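Local structure of pili retraction protein PilT (Thermus thermophilus, 5FL3) at residues P34-V37 and K42-P45; A18-R23 and A88-N93. The protein probably binds and hydrolyses ATP as a member of the secretion-ATPase (GSP E) family, powering the retraction of type IV pili. All blocks are in the same frame, centred on the assembly; numbering follows the deposited sequence.

Contact 1: residues P34-V37 and K42-P45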
ATOM      1  N   PRO A  34      -4.897  25.872 -11.376  1.00 39.28           N
ATOM      2  CA  PRO A  34      -5.568  26.165 -10.114  1.00 39.09           C
ATOM      3  C   PRO A  34      -5.114  25.163  -9.049  1.00 38.61           C
ATOM      4  O   PRO A  34      -4.538  24.126  -9.403  1.00 36.94           O
ATOM      5  CB  PRO A  34      -7.039  25.992 -10.466  1.00 38.82           C
ATOM      6  CG  PRO A  34      -7.015  24.918 -11.520  1.00 39.65           C
ATOM      7  CD  PRO A  34      -5.765  25.151 -12.320  1.00 37.48           C
ATOM      8  N   PRO A  35      -5.351  25.469  -7.765  1.00 40.10           N
ATOM      9  CA  PRO A  35      -5.158  24.461  -6.716  1.00 34.73           C
ATOM     10  C   PRO A  35      -5.841  23.154  -7.106  1.00 35.20           C
ATOM     11  O   PRO A  35      -7.020  23.144  -7.429  1.00 39.07           O
ATOM     12  CB  PRO A  35      -5.814  25.102  -5.490  1.00 35.85           C
ATOM     13  CG  PRO A  35      -5.648  26.561  -5.713  1.00 40.56           C
ATOM     14  CD  PRO A  35      -5.830  26.750  -7.211  1.00 39.29           C
ATOM     15  N   THR A  36      -5.084  22.065  -7.106  1.00 36.05           N
ATOM     16  CA  THR A  36      -5.545  20.804  -7.672  1.00 36.66           C
ATOM     17  C   THR A  36      -5.445  19.702  -6.634  1.00 38.68           C
ATOM     18  O   THR A  36      -4.438  19.585  -5.925  1.00 36.98           O
ATOM     19  CB  THR A  36      -4.730  20.434  -8.923  1.00 38.39           C
ATOM     20  OG1 THR A  36      -4.981  21.406  -9.955  1.00 41.98           O
ATOM     21  CG2 THR A  36      -5.073  19.008  -9.423  1.00 33.98           C
ATOM     22  N   VAL A  37      -6.493  18.900  -6.514  1.00 32.97           N
ATOM     23  CA  VAL A  37      -6.435  17.856  -5.519  1.00 33.75           C
ATOM     24  C   VAL A  37      -6.488  16.497  -6.188  1.00 37.41           C
ATOM     25  O   VAL A  37      -7.048  16.333  -7.279  1.00 34.13           O
ATOM     26  CB  VAL A  37      -7.571  17.977  -4.487  1.00 37.43           C
ATOM     27  CG1 VAL A  37      -7.496  19.321  -3.762  1.00 36.75           C
ATOM     28  CG2 VAL A  37      -8.908  17.797  -5.167  1.00 35.19           C
ATOM     29  N   LYS A  42      -7.773  10.288  -8.546  1.00 49.59           N
ATOM     30  CA  LYS A  42      -7.825  11.211  -9.686  1.00 47.33           C
ATOM     31  C   LYS A  42      -7.613  12.674  -9.309  1.00 43.33           C
ATOM     32  O   LYS A  42      -8.115  13.162  -8.278  1.00 36.67           O
ATOM     33  CB  LYS A  42      -9.152  11.071 -10.430  1.00 53.33           C
ATOM     34  CG  LYS A  42      -9.039  11.365 -11.946  1.00 67.85           C
ATOM     35  CD  LYS A  42     -10.393  11.196 -12.662  1.00 71.43           C
ATOM     36  CE  LYS A  42     -11.557  11.531 -11.728  1.00 69.33           C
ATOM     37  NZ  LYS A  42     -12.878  11.098 -12.251  1.00 72.13           N
ATOM     38  N   LEU A  43      -6.852  13.361 -10.159  1.00 41.60           N
ATOM     39  CA  LEU A  43      -6.596  14.782  -9.987  1.00 42.08           C
ATOM     40  C   LEU A  43      -7.811  15.556 -10.414  1.00 46.73           C
ATOM     41  O   LEU A  43      -8.412  15.260 -11.445  1.00 49.09           O
ATOM     42  CB  LEU A  43      -5.398  15.242 -10.787  1.00 37.57           C
ATOM     43  CG  LEU A  43      -4.049  14.815 -10.240  1.00 41.31           C
ATOM     44  CD1 LEU A  43      -2.978  15.420 -11.129  1.00 41.43           C
ATOM     45  CD2 LEU A  43      -3.903  15.276  -8.813  1.00 32.48           C
ATOM     46  N   ARG A  44      -8.184  16.536  -9.606  1.00 42.25           N
ATOM     47  CA  ARG A  44      -9.315  17.376  -9.931  1.00 43.58           C
ATOM     48  C   ARG A  44      -8.973  18.778  -9.496  1.00 41.25           C
ATOM     49  O   ARG A  44      -8.290  18.972  -8.484  1.00 40.49           O
ATOM     50  CB  ARG A  44     -10.594  16.865  -9.261  1.00 45.07           C
ATOM     51  CG  ARG A  44     -11.188  15.650  -9.960  1.00 54.47           C
ATOM     52  CD  ARG A  44     -12.551  15.277  -9.399  1.00 69.83           C
ATOM     53  NE  ARG A  44     -13.124  14.093 -10.046  1.00 76.04           N
ATOM     54  CZ  ARG A  44     -14.377  13.677  -9.865  1.00 80.01           C
ATOM     55  NH1 ARG A  44     -15.197  14.359  -9.063  1.00 78.26           N
ATOM     56  NH2 ARG A  44     -14.812  12.584 -10.488  1.00 72.24           N
ATOM     57  N   PRO A  45      -9.398  19.765 -10.288  1.00 45.23           N
ATOM     58  CA  PRO A  45      -9.136  21.156  -9.904  1.00 43.96           C
ATOM     59  C   PRO A  45      -9.975  21.502  -8.688  1.00 37.94           C
ATOM     60  O   PRO A  45     -11.064  20.966  -8.541  1.00 37.72           O
ATOM     61  CB  PRO A  45      -9.551  21.967 -11.147  1.00 41.69           C
ATOM     62  CG  PRO A  45     -10.438  21.054 -11.954  1.00 41.65           C
ATOM     63  CD  PRO A  45     -10.056  19.637 -11.604  1.00 46.27           C
TER
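Val37 and Arg44 form an antiparallel hydrogen-bonded pair, their CA atoms 5.3 Å apart, and one step outward Thr36 faces Pro45 as a non-hydrogen-bonded pair. This is the beta hairpin of strands 36-39 and 42-45, at the edge of the antiparallel sheet in the N-terminal, PAS-like domain of the PilT fold. Two bonds close the ring, Val37 N to Arg44 O at 2.7 Å and Arg44 N to Val37 O at 2.6 Å, each reaching its oxygen almost head-on. The ladder illustrates how an edge strand accommodates proline: the nitrogen of Pro45 belongs to a non-hydrogen-bonded position, where no N-H is needed toward Thr36. Beyond it, a backbone bond between Pro35 and Phe46 carries the pairing on, while Thr36 bonds to His28 on the inner strand.

Among the side chains, Thr36 does two jobs. Its CG2, anti to the backbone N (OG1 chi1 -65°), lies 3.4 Å from Arg44 O and also meets Leu43. OG1, turned beside the backbone N, donates to Pro34 O at 2.8 Å, approaching from above the carbonyl plane, 37° out of it. A valine in its place would take away the hydroxyl, and the Pro34 carbonyl would probably be left without this donor. Pro45 shares the face of Thr36, and Pro34, in the loop before the strand, lies beside it, CG of Pro34 against CB of Pro45. Val37 is on the other face and packs on Met19 and Phe46, whereas the Arg44 chain starts on that face but runs out, extended, to the surface. Leu43 closes the contact toward the turn: its CD2 comes to 3.7 Å from Val37 O.

Contact 2: residues A18-R23 and A88-N93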
ATOM      1  N   ALA A  18     -10.742  22.573   3.741  1.00 44.05           N
ATOM      2  CA  ALA A  18     -11.804  22.148   2.843  1.00 44.47           C
ATOM      3  C   ALA A  18     -11.334  20.986   1.959  1.00 48.07           C
ATOM      4  O   ALA A  18     -12.048  19.980   1.801  1.00 46.67           O
ATOM      5  CB  ALA A  18     -12.271  23.310   1.989  1.00 44.23           C
ATOM      6  N   MET A  19     -10.132  21.129   1.393  1.00 43.39           N
ATOM      7  CA  MET A  19      -9.525  20.061   0.597  1.00 46.73           C
ATOM      8  C   MET A  19      -9.450  18.738   1.371  1.00 44.19           C
ATOM      9  O   MET A  19      -9.872  17.686   0.871  1.00 37.74           O
ATOM     10  CB  MET A  19      -8.128  20.486   0.101  1.00 46.32           C
ATOM     11  CG  MET A  19      -8.198  21.636  -0.906  1.00 47.08           C
ATOM     12  SD  MET A  19      -6.679  22.093  -1.742  1.00 50.25           S
ATOM     13  CE  MET A  19      -5.733  22.629  -0.375  1.00 43.94           C
ATOM     14  N   VAL A  20      -8.943  18.789   2.598  1.00 41.95           N
ATOM     15  CA  VAL A  20      -8.883  17.572   3.394  1.00 41.68           C
ATOM     16  C   VAL A  20     -10.279  16.975   3.619  1.00 44.37           C
ATOM     17  O   VAL A  20     -10.462  15.760   3.489  1.00 40.78           O
ATOM     18  CB  VAL A  20      -8.204  17.822   4.746  1.00 47.33           C
ATOM     19  CG1 VAL A  20      -8.208  16.552   5.568  1.00 41.15           C
ATOM     20  CG2 VAL A  20      -6.781  18.335   4.542  1.00 39.41           C
ATOM     21  N   GLN A  21     -11.264  17.825   3.918  1.00 42.93           N
ATOM     22  CA  GLN A  21     -12.626  17.343   4.157  1.00 42.71           C
ATOM     23  C   GLN A  21     -13.271  16.769   2.892  1.00 45.34           C
ATOM     24  O   GLN A  21     -14.173  15.924   2.970  1.00 46.46           O
ATOM     25  CB  GLN A  21     -13.486  18.460   4.738  1.00 50.72           C
ATOM     26  CG  GLN A  21     -13.185  18.738   6.206  1.00 55.55           C
ATOM     27  CD  GLN A  21     -14.030  19.855   6.784  1.00 65.88           C
ATOM     28  OE1 GLN A  21     -14.407  20.800   6.080  1.00 63.22           O
ATOM     29  NE2 GLN A  21     -14.343  19.748   8.076  1.00 66.78           N
ATOM     30  N   ALA A  22     -12.792  17.212   1.732  1.00 42.66           N
ATOM     31  CA  ALA A  22     -13.177  16.614   0.457  1.00 38.03           C
ATOM     32  C   ALA A  22     -12.495  15.261   0.197  1.00 40.08           C
ATOM     33  O   ALA A  22     -12.678  14.680  -0.866  1.00 42.58           O
ATOM     34  CB  ALA A  22     -12.867  17.576  -0.685  1.00 39.57           C
ATOM     35  N   ARG A  23     -11.710  14.784   1.164  1.00 41.23           N
ATOM     36  CA  ARG A  23     -10.965  13.514   1.086  1.00 41.11           C
ATOM     37  C   ARG A  23      -9.756  13.548   0.146  1.00 40.47           C
ATOM     38  O   ARG A  23      -9.395  12.536  -0.470  1.00 36.00           O
ATOM     39  CB  ARG A  23     -11.884  12.358   0.684  1.00 43.45           C
ATOM     40  CG  ARG A  23     -12.785  11.867   1.813  1.00 46.76           C
ATOM     41  CD  ARG A  23     -13.672  10.755   1.321  1.00 45.82           C
ATOM     42  NE  ARG A  23     -14.329  11.130   0.072  1.00 49.85           N
ATOM     43  CZ  ARG A  23     -14.135  10.510  -1.087  1.00 51.46           C
ATOM     44  NH1 ARG A  23     -13.303   9.473  -1.153  1.00 46.60           N
ATOM     45  NH2 ARG A  23     -14.779  10.919  -2.177  1.00 47.73           N
ATOM     46  N   ALA A  88      -5.351  18.007   9.951  1.00 47.41           N
ATOM     47  CA  ALA A  88      -4.546  17.041   9.230  1.00 41.84           C
ATOM     48  C   ALA A  88      -3.077  17.240   9.506  1.00 43.66           C
ATOM     49  O   ALA A  88      -2.647  18.315   9.954  1.00 44.61           O
ATOM     50  CB  ALA A  88      -4.801  17.141   7.747  1.00 43.41           C
ATOM     51  N   ARG A  89      -2.316  16.184   9.228  1.00 47.04           N
ATOM     52  CA  ARG A  89      -0.863  16.238   9.144  1.00 42.36           C
ATOM     53  C   ARG A  89      -0.459  16.044   7.700  1.00 41.71           C
ATOM     54  O   ARG A  89      -0.985  15.144   7.018  1.00 38.68           O
ATOM     55  CB  ARG A  89      -0.205  15.168  10.012  1.00 44.16           C
ATOM     56  CG  ARG A  89      -0.629  15.165  11.468  1.00 50.13           C
ATOM     57  CD  ARG A  89       0.503  14.658  12.335  1.00 55.89           C
ATOM     58  NE  ARG A  89       0.080  14.401  13.708  1.00 67.82           N
ATOM     59  CZ  ARG A  89       0.896  13.988  14.678  1.00 79.34           C
ATOM     60  NH1 ARG A  89       2.196  13.797  14.435  1.00 76.10           N
ATOM     61  NH2 ARG A  89       0.417  13.773  15.900  1.00 84.44           N
ATOM     62  N   PHE A  90       0.474  16.888   7.249  1.00 43.86           N
ATOM     63  CA  PHE A  90       0.980  16.891   5.878  1.00 39.34           C
ATOM     64  C   PHE A  90       2.474  16.656   5.845  1.00 39.66           C
ATOM     65  O   PHE A  90       3.203  17.156   6.691  1.00 41.94           O
ATOM     66  CB  PHE A  90       0.695  18.229   5.170  1.00 40.15           C
ATOM     67  CG  PHE A  90      -0.757  18.633   5.153  1.00 39.07           C
ATOM     68  CD1 PHE A  90      -1.602  18.214   4.124  1.00 40.66           C
ATOM     69  CD2 PHE A  90      -1.275  19.451   6.151  1.00 41.06           C
ATOM     70  CE1 PHE A  90      -2.952  18.595   4.094  1.00 34.18           C
ATOM     71  CE2 PHE A  90      -2.630  19.834   6.138  1.00 44.66           C
ATOM     72  CZ  PHE A  90      -3.466  19.399   5.106  1.00 37.60           C
ATOM     73  N   ARG A  91       2.940  15.904   4.855  1.00 39.53           N
ATOM     74  CA  ARG A  91       4.329  15.995   4.453  1.00 39.98           C
ATOM     75  C   ARG A  91       4.328  16.802   3.159  1.00 41.02           C
ATOM     76  O   ARG A  91       3.474  16.606   2.303  1.00 41.77           O
ATOM     77  CB  ARG A  91       4.974  14.617   4.266  1.00 46.49           C
ATOM     78  CG  ARG A  91       5.383  13.922   5.563  1.00 43.63           C
ATOM     79  CD  ARG A  91       6.806  13.357   5.476  1.00 45.70           C
ATOM     80  NE  ARG A  91       7.811  14.419   5.517  1.00 54.89           N
ATOM     81  CZ  ARG A  91       8.516  14.764   6.596  1.00 53.27           C
ATOM     82  NH1 ARG A  91       8.358  14.108   7.737  1.00 50.23           N
ATOM     83  NH2 ARG A  91       9.399  15.761   6.529  1.00 50.95           N
ATOM     84  N   CYS A  92       5.268  17.728   3.033  1.00 43.86           N
ATOM     85  CA  CYS A  92       5.241  18.693   1.944  1.00 42.42           C
ATOM     86  C   CYS A  92       6.538  18.703   1.167  1.00 42.44           C
ATOM     87  O   CYS A  92       7.626  18.694   1.741  1.00 42.37           O
ATOM     88  CB  CYS A  92       4.952  20.104   2.479  1.00 42.88           C
ATOM     89  SG  CYS A  92       3.493  20.172   3.529  1.00 52.61           S
ATOM     90  N   ASN A  93       6.407  18.734  -0.150  1.00 36.69           N
ATOM     91  CA  ASN A  93       7.555  18.852  -1.003  1.00 38.42           C
ATOM     92  C   ASN A  93       7.510  20.136  -1.787  1.00 38.67           C
ATOM     93  O   ASN A  93       6.693  20.315  -2.684  1.00 35.71           O
ATOM     94  CB  ASN A  93       7.658  17.650  -1.927  1.00 39.25           C
ATOM     95  CG  ASN A  93       8.523  16.574  -1.345  1.00 44.65           C
ATOM     96  OD1 ASN A  93       9.755  16.600  -1.494  1.00 42.99           O
ATOM     97  ND2 ASN A  93       7.895  15.631  -0.641  1.00 39.12           N
TER
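Val20 reaches Ala88 and Phe90 with its two methyls, so that the last turn of helix 11-21 is seated on strand 88-97. The pairing is a helix laid on an antiparallel sheet, within the PAS-like N-terminal domain, and it shows how one branched residue can bridge two alternate positions of a strand.

From CB the side chain forks. CG1, anti to the backbone N (chi1 178°), meets Ala88 CB at 4.1 Å. CG2, turned beside the backbone N, touches that same methyl at 4.0 Å and goes on to the Phe90 ring, where it is 3.5 Å from CZ and 3.9 Å from CE1. It arrives at the ring's edge, near the plane, the two side chains coming from opposite directions; the methyl therefore meets the rim of the phenyl group and not its face. The same ring is further packed by Tyr82, Ile84, Met105 and Val107 of the two flanking strands and Ile27 of the next strand but one, so Val20 adds the helix to an apolar cluster that the sheet has largely assembled.

Just past this contact the helix ends in a Schellman motif. Arg23 takes a positive phi (73°), and its side chain forms a salt bridge through NH1 with Asp40 in the hairpin turn, while Arg23 N donates 2.8 Å back to Val20 O.

Contacts 1 and 2 hold different parts of one six-stranded antiparallel sheet, their centres about 13 Å apart. Contact 2 is buried and purely apolar, joining residues far apart in sequence; contact 1 is mostly peripheral, local to a hairpin, and rests chiefly on backbone bonds, its side chains ranging from buried Val37 to the exposed edge strand. Along the chain, 34-37 and 42-45 are nested inside the loop closed by 18-23 and 88-93. Helix 11-21 bridges them: Val20 meets strand 88-97, while Met19, one residue earlier, packs its SD 3.5 Å from Val37 CG1.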